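Long-range contacts in TRAP dicarboxylate transporter-DctP subunit (Marinobacter aquaeolei, PDB 4PFI), which probably binds a solute, perhaps a carboxylate, in the periplasm and delivers it to a TRAP transporter: residues T238-S243 / V302-D307; Q150-V155 / V249-D254. One frame throughout, in Å; residues are numbered along the deposited sequence.

Contact 1 (T238-S243 / V302-D307)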
# COMPACT_ATOMS: atom_id res chain seq x y z
N THR A 238 -8.33 7.15 14.28
CA THR A 238 -8.88 5.85 14.69
C THR A 238 -8.09 4.69 14.05
O THR A 238 -7.95 4.62 12.85
CB THR A 238 -10.41 5.68 14.32
OG1 THR A 238 -11.21 6.67 14.98
CG2 THR A 238 -10.93 4.33 14.73
N MSE A 239 -7.61 3.77 14.88
CA MSE A 239 -6.81 2.66 14.39
C MSE A 239 -7.69 1.41 14.46
O MSE A 239 -7.91 0.84 15.53
CB MSE A 239 -5.53 2.58 15.21
CG MSE A 239 -4.92 4.03 15.46
SE MSE A 239 -3.10 3.95 16.11
CE MSE A 239 -2.14 4.60 14.55
N ALA A 240 -8.24 1.03 13.31
CA ALA A 240 -9.11 -0.13 13.23
C ALA A 240 -8.35 -1.38 12.86
O ALA A 240 -8.89 -2.46 13.00
CB ALA A 240 -10.21 0.08 12.23
N ARG A 241 -7.10 -1.23 12.40
CA ARG A 241 -6.31 -2.33 11.85
C ARG A 241 -7.21 -3.17 10.89
O ARG A 241 -7.47 -4.34 11.13
CB ARG A 241 -5.72 -3.15 13.00
CG ARG A 241 -4.56 -2.45 13.73
CD ARG A 241 -3.96 -3.35 14.86
NE ARG A 241 -4.99 -3.68 15.85
CZ ARG A 241 -5.37 -4.91 16.20
NH1 ARG A 241 -4.79 -6.01 15.68
NH2 ARG A 241 -6.33 -5.05 17.09
N ALA A 242 -7.73 -2.52 9.85
CA ALA A 242 -8.65 -3.16 8.92
C ALA A 242 -7.89 -3.64 7.70
O ALA A 242 -8.14 -4.73 7.19
CB ALA A 242 -9.79 -2.21 8.53
N SER A 243 -6.94 -2.84 7.22
CA SER A 243 -6.09 -3.25 6.10
C SER A 243 -4.76 -2.53 6.17
O SER A 243 -4.62 -1.48 6.81
CB SER A 243 -6.76 -2.93 4.76
OG SER A 243 -7.13 -1.56 4.73
N VAL A 302 -7.48 6.57 18.98
CA VAL A 302 -8.48 5.60 19.41
C VAL A 302 -8.12 4.25 18.80
O VAL A 302 -8.05 4.16 17.59
CB VAL A 302 -9.90 6.03 18.92
CG1 VAL A 302 -10.91 4.92 19.21
CG2 VAL A 302 -10.33 7.36 19.57
N ARG A 303 -7.83 3.24 19.61
CA ARG A 303 -7.66 1.88 19.07
C ARG A 303 -8.95 1.12 19.30
O ARG A 303 -9.38 0.99 20.43
CB ARG A 303 -6.50 1.12 19.72
CG ARG A 303 -5.31 2.04 19.96
CD ARG A 303 -3.96 1.44 19.59
NE ARG A 303 -2.92 2.47 19.61
CZ ARG A 303 -1.91 2.54 18.74
NH1 ARG A 303 -1.02 3.52 18.83
NH2 ARG A 303 -1.80 1.60 17.78
N LEU A 304 -9.56 0.63 18.23
CA LEU A 304 -10.81 -0.11 18.35
C LEU A 304 -10.61 -1.40 19.16
O LEU A 304 -9.57 -2.05 19.06
CB LEU A 304 -11.37 -0.45 16.97
CG LEU A 304 -11.77 0.75 16.11
CD1 LEU A 304 -12.52 0.26 14.86
CD2 LEU A 304 -12.60 1.81 16.86
N THR A 305 -11.61 -1.74 19.98
CA THR A 305 -11.64 -3.02 20.69
C THR A 305 -11.95 -4.14 19.71
O THR A 305 -12.42 -3.88 18.61
CB THR A 305 -12.76 -3.06 21.73
OG1 THR A 305 -14.02 -2.92 21.05
CG2 THR A 305 -12.58 -1.96 22.77
N GLU A 306 -11.71 -5.38 20.12
CA GLU A 306 -12.03 -6.53 19.28
C GLU A 306 -13.52 -6.58 18.91
O GLU A 306 -13.86 -6.89 17.78
CB GLU A 306 -11.58 -7.83 19.95
CG GLU A 306 -10.07 -8.00 19.92
CD GLU A 306 -9.46 -7.89 18.52
OE1 GLU A 306 -9.85 -8.68 17.62
OE2 GLU A 306 -8.60 -6.99 18.30
N ASP A 307 -14.40 -6.23 19.85
CA ASP A 307 -15.83 -6.17 19.56
C ASP A 307 -16.14 -5.15 18.46
O ASP A 307 -16.92 -5.42 17.56
CB ASP A 307 -16.62 -5.82 20.82
CG ASP A 307 -16.76 -6.99 21.76
OD1 ASP A 307 -16.16 -8.05 21.49
OD2 ASP A 307 -17.46 -6.84 22.80
O HOH W 1 -5.75 -7.44 18.64
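Met239 sits between Val302 and Leu304 in the backbone pairing: Met239 N gives a nearly straight bond to Val302 O (2.8 Å), and Leu304 N returns one to Met239 O (3.2 Å). This is parallel pairing, with Thr238 beside Val302 and Met239 beside Arg303. On the face carrying Met239 and Arg303 the two side chains run alongside each other, and SE of the selenomethionine Met239 lies over one face of the guanidinium, off-centre and 3.2 Å from Arg303 NH2. Leu304 points its two methyls at segment 238-243: CD1 meets Ala240 CB at 3.5 Å and CD2 meets Thr238 CG2 at 3.7 Å. Thr238 OG1 lies beside the backbone N (chi1 -61°), which puts the methyl on the Leu304 side; OG1 accepts from Leu168 N. Farther along, Arg241 NH2 forms a salt bridge with Glu306 OE2 (3.2 Å) at the guanidinium edge; the two planes are turned 47° apart, and a water also links the pair. Arg309 also meets this corner: a salt bridge to Glu306 OE2 and hydrogen bonds to the carbonyls of Ala240 and Arg241. Strand 149-164 borders strand 236-239, helix 306-316 starts at Glu306, and Leu290 of helix 263-296 packs on Met239 and Arg303.

Contact 2 (Q150-V155 / V249-D254); sequences QLLGFV and VVANED
Gln150 and Ala251 exchange two short backbone hydrogen bonds: Gln150 N to Ala251 O and Ala251 N to Gln150 O, each 2.7 Å. Leu151 and Val250 follow as a non-hydrogen-bonded antiparallel pair, with Val250 CA resting 3.2 Å from Gln150 O. Beyond them Leu152 N reaches Val249 O (3.0 Å), and Val249 N bonds Gly153 O rather than an atom of Leu152. Two residues thus stand against one, a beta bulge in the long strand 149-164. Gly153 is so extended there (phi 163°, psi 178°) that a beta carbon would jam against the carbonyl of Leu152. The bulge turns the Leu152 side chain toward the partner strand.

The apolar contacts share one face. Leu152 CD1 sits 3.9 Å from Ala251 CB and also touches Val249 CG1, while Val249 CG2 meets Val155 CG2 at 3.9 Å. Strand 96-99, next beyond 244-252, adds Leu96 beside Leu152 and Ala251, and Phe98 beside Val249 and Val155.

Among the polar side chains, Gln150 doubles back: CG lies anti to the backbone N (chi1 -180°), and a bend at the next torsion brings NE2 to Leu151 O, above the carbonyl plane, at 3.3 Å. Asn252 is the N-cap of helix 253-257; OD1 accepts from Trp255 N and, weakly, Asp254 N, while ND2 bonds Thr89 O. Glu253 OE2 is hydrogen-bonded to His145 ND1.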
# COMPACT_ATOMS: atom_id res chain seq x y z
N GLN A 150 6.69 -7.29 -14.84
CA GLN A 150 7.21 -8.40 -14.06
C GLN A 150 7.04 -8.10 -12.56
O GLN A 150 7.68 -7.20 -12.04
CB GLN A 150 8.68 -8.66 -14.40
CG GLN A 150 9.29 -9.81 -13.63
CD GLN A 150 8.63 -11.15 -13.95
OE1 GLN A 150 8.69 -11.62 -15.09
NE2 GLN A 150 8.01 -11.77 -12.95
N LEU A 151 6.16 -8.85 -11.90
CA LEU A 151 5.97 -8.73 -10.44
C LEU A 151 7.11 -9.43 -9.72
O LEU A 151 7.38 -10.59 -9.98
CB LEU A 151 4.63 -9.36 -10.01
CG LEU A 151 4.45 -9.50 -8.49
CD1 LEU A 151 4.20 -8.14 -7.84
CD2 LEU A 151 3.34 -10.49 -8.15
N LEU A 152 7.78 -8.72 -8.81
CA LEU A 152 8.90 -9.27 -8.06
C LEU A 152 8.54 -9.54 -6.60
O LEU A 152 9.19 -10.35 -5.93
CB LEU A 152 10.10 -8.32 -8.12
CG LEU A 152 10.61 -8.01 -9.54
CD1 LEU A 152 11.81 -7.05 -9.51
CD2 LEU A 152 10.96 -9.31 -10.27
N GLY A 153 7.53 -8.86 -6.08
CA GLY A 153 7.16 -9.02 -4.69
C GLY A 153 6.28 -7.93 -4.13
O GLY A 153 5.94 -6.95 -4.80
N PHE A 154 5.91 -8.10 -2.86
CA PHE A 154 5.08 -7.14 -2.15
C PHE A 154 5.82 -6.56 -0.95
O PHE A 154 6.60 -7.26 -0.30
CB PHE A 154 3.77 -7.83 -1.72
CG PHE A 154 2.93 -8.31 -2.88
CD1 PHE A 154 2.44 -7.41 -3.81
CD2 PHE A 154 2.67 -9.68 -3.07
CE1 PHE A 154 1.69 -7.85 -4.89
CE2 PHE A 154 1.91 -10.12 -4.16
CZ PHE A 154 1.42 -9.21 -5.06
N VAL A 155 5.58 -5.29 -0.66
CA VAL A 155 6.17 -4.61 0.49
C VAL A 155 5.14 -3.87 1.35
O VAL A 155 4.35 -3.08 0.84
CB VAL A 155 7.23 -3.61 0.03
CG1 VAL A 155 7.88 -2.95 1.23
CG2 VAL A 155 8.27 -4.31 -0.87
N VAL A 249 6.57 -4.27 -5.96
CA VAL A 249 7.78 -3.95 -6.71
C VAL A 249 7.69 -4.63 -8.08
O VAL A 249 7.56 -5.84 -8.17
CB VAL A 249 9.08 -4.41 -5.99
CG1 VAL A 249 10.31 -4.15 -6.88
CG2 VAL A 249 9.23 -3.70 -4.64
N VAL A 250 7.75 -3.84 -9.14
CA VAL A 250 7.62 -4.39 -10.49
C VAL A 250 8.84 -4.07 -11.36
O VAL A 250 9.58 -3.13 -11.09
CB VAL A 250 6.35 -3.85 -11.21
CG1 VAL A 250 5.10 -4.33 -10.51
CG2 VAL A 250 6.39 -2.33 -11.32
N ALA A 251 9.02 -4.86 -12.41
CA ALA A 251 10.12 -4.63 -13.33
C ALA A 251 9.66 -4.73 -14.78
O ALA A 251 8.71 -5.46 -15.11
CB ALA A 251 11.26 -5.61 -13.08
N ASN A 252 10.35 -3.99 -15.63
CA ASN A 252 10.20 -4.16 -17.06
C ASN A 252 10.31 -5.64 -17.46
O ASN A 252 11.22 -6.36 -17.04
CB ASN A 252 11.22 -3.33 -17.82
CG ASN A 252 11.05 -3.44 -19.32
OD1 ASN A 252 11.74 -4.22 -19.98
ND2 ASN A 252 10.09 -2.69 -19.87
N GLU A 253 9.34 -6.09 -18.25
CA GLU A 253 9.15 -7.51 -18.52
C GLU A 253 10.31 -8.14 -19.27
O GLU A 253 10.67 -9.30 -19.03
CB GLU A 253 7.88 -7.67 -19.33
CG GLU A 253 7.18 -8.97 -19.11
CD GLU A 253 5.71 -8.84 -19.39
OE1 GLU A 253 5.35 -7.97 -20.22
OE2 GLU A 253 4.91 -9.56 -18.76
N ASP A 254 10.89 -7.38 -20.20
CA ASP A 254 11.94 -7.89 -21.07
C ASP A 254 13.32 -7.71 -20.44
O ASP A 254 14.18 -8.58 -20.56
CB ASP A 254 11.89 -7.21 -22.43
CG ASP A 254 10.63 -7.57 -23.23
OD1 ASP A 254 10.24 -8.76 -23.22
OD2 ASP A 254 10.04 -6.67 -23.86

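Overall arrangement
Strand 149-164 ties the two contacts together: it supplies one partner of contact 2, and near its other end it borders strand 236-239 of contact 1. Strands 236-239 and 244-252 follow each other in the chain, so the second strand of contact 2 comes soon after the first of contact 1. The contacts lie on opposite sides of the chain's centre, with centres 32 Å apart and nearest atoms about 11 Å apart. Such a long shared strand is consistent with the two-lobed TRAP solute-binding fold, captured here open and without solute. The sodium ion belongs to contact 1's end, about 12 Å from the Val302 side chain; its ligands Gln234, Asn235 and Gly298 just precede both strands.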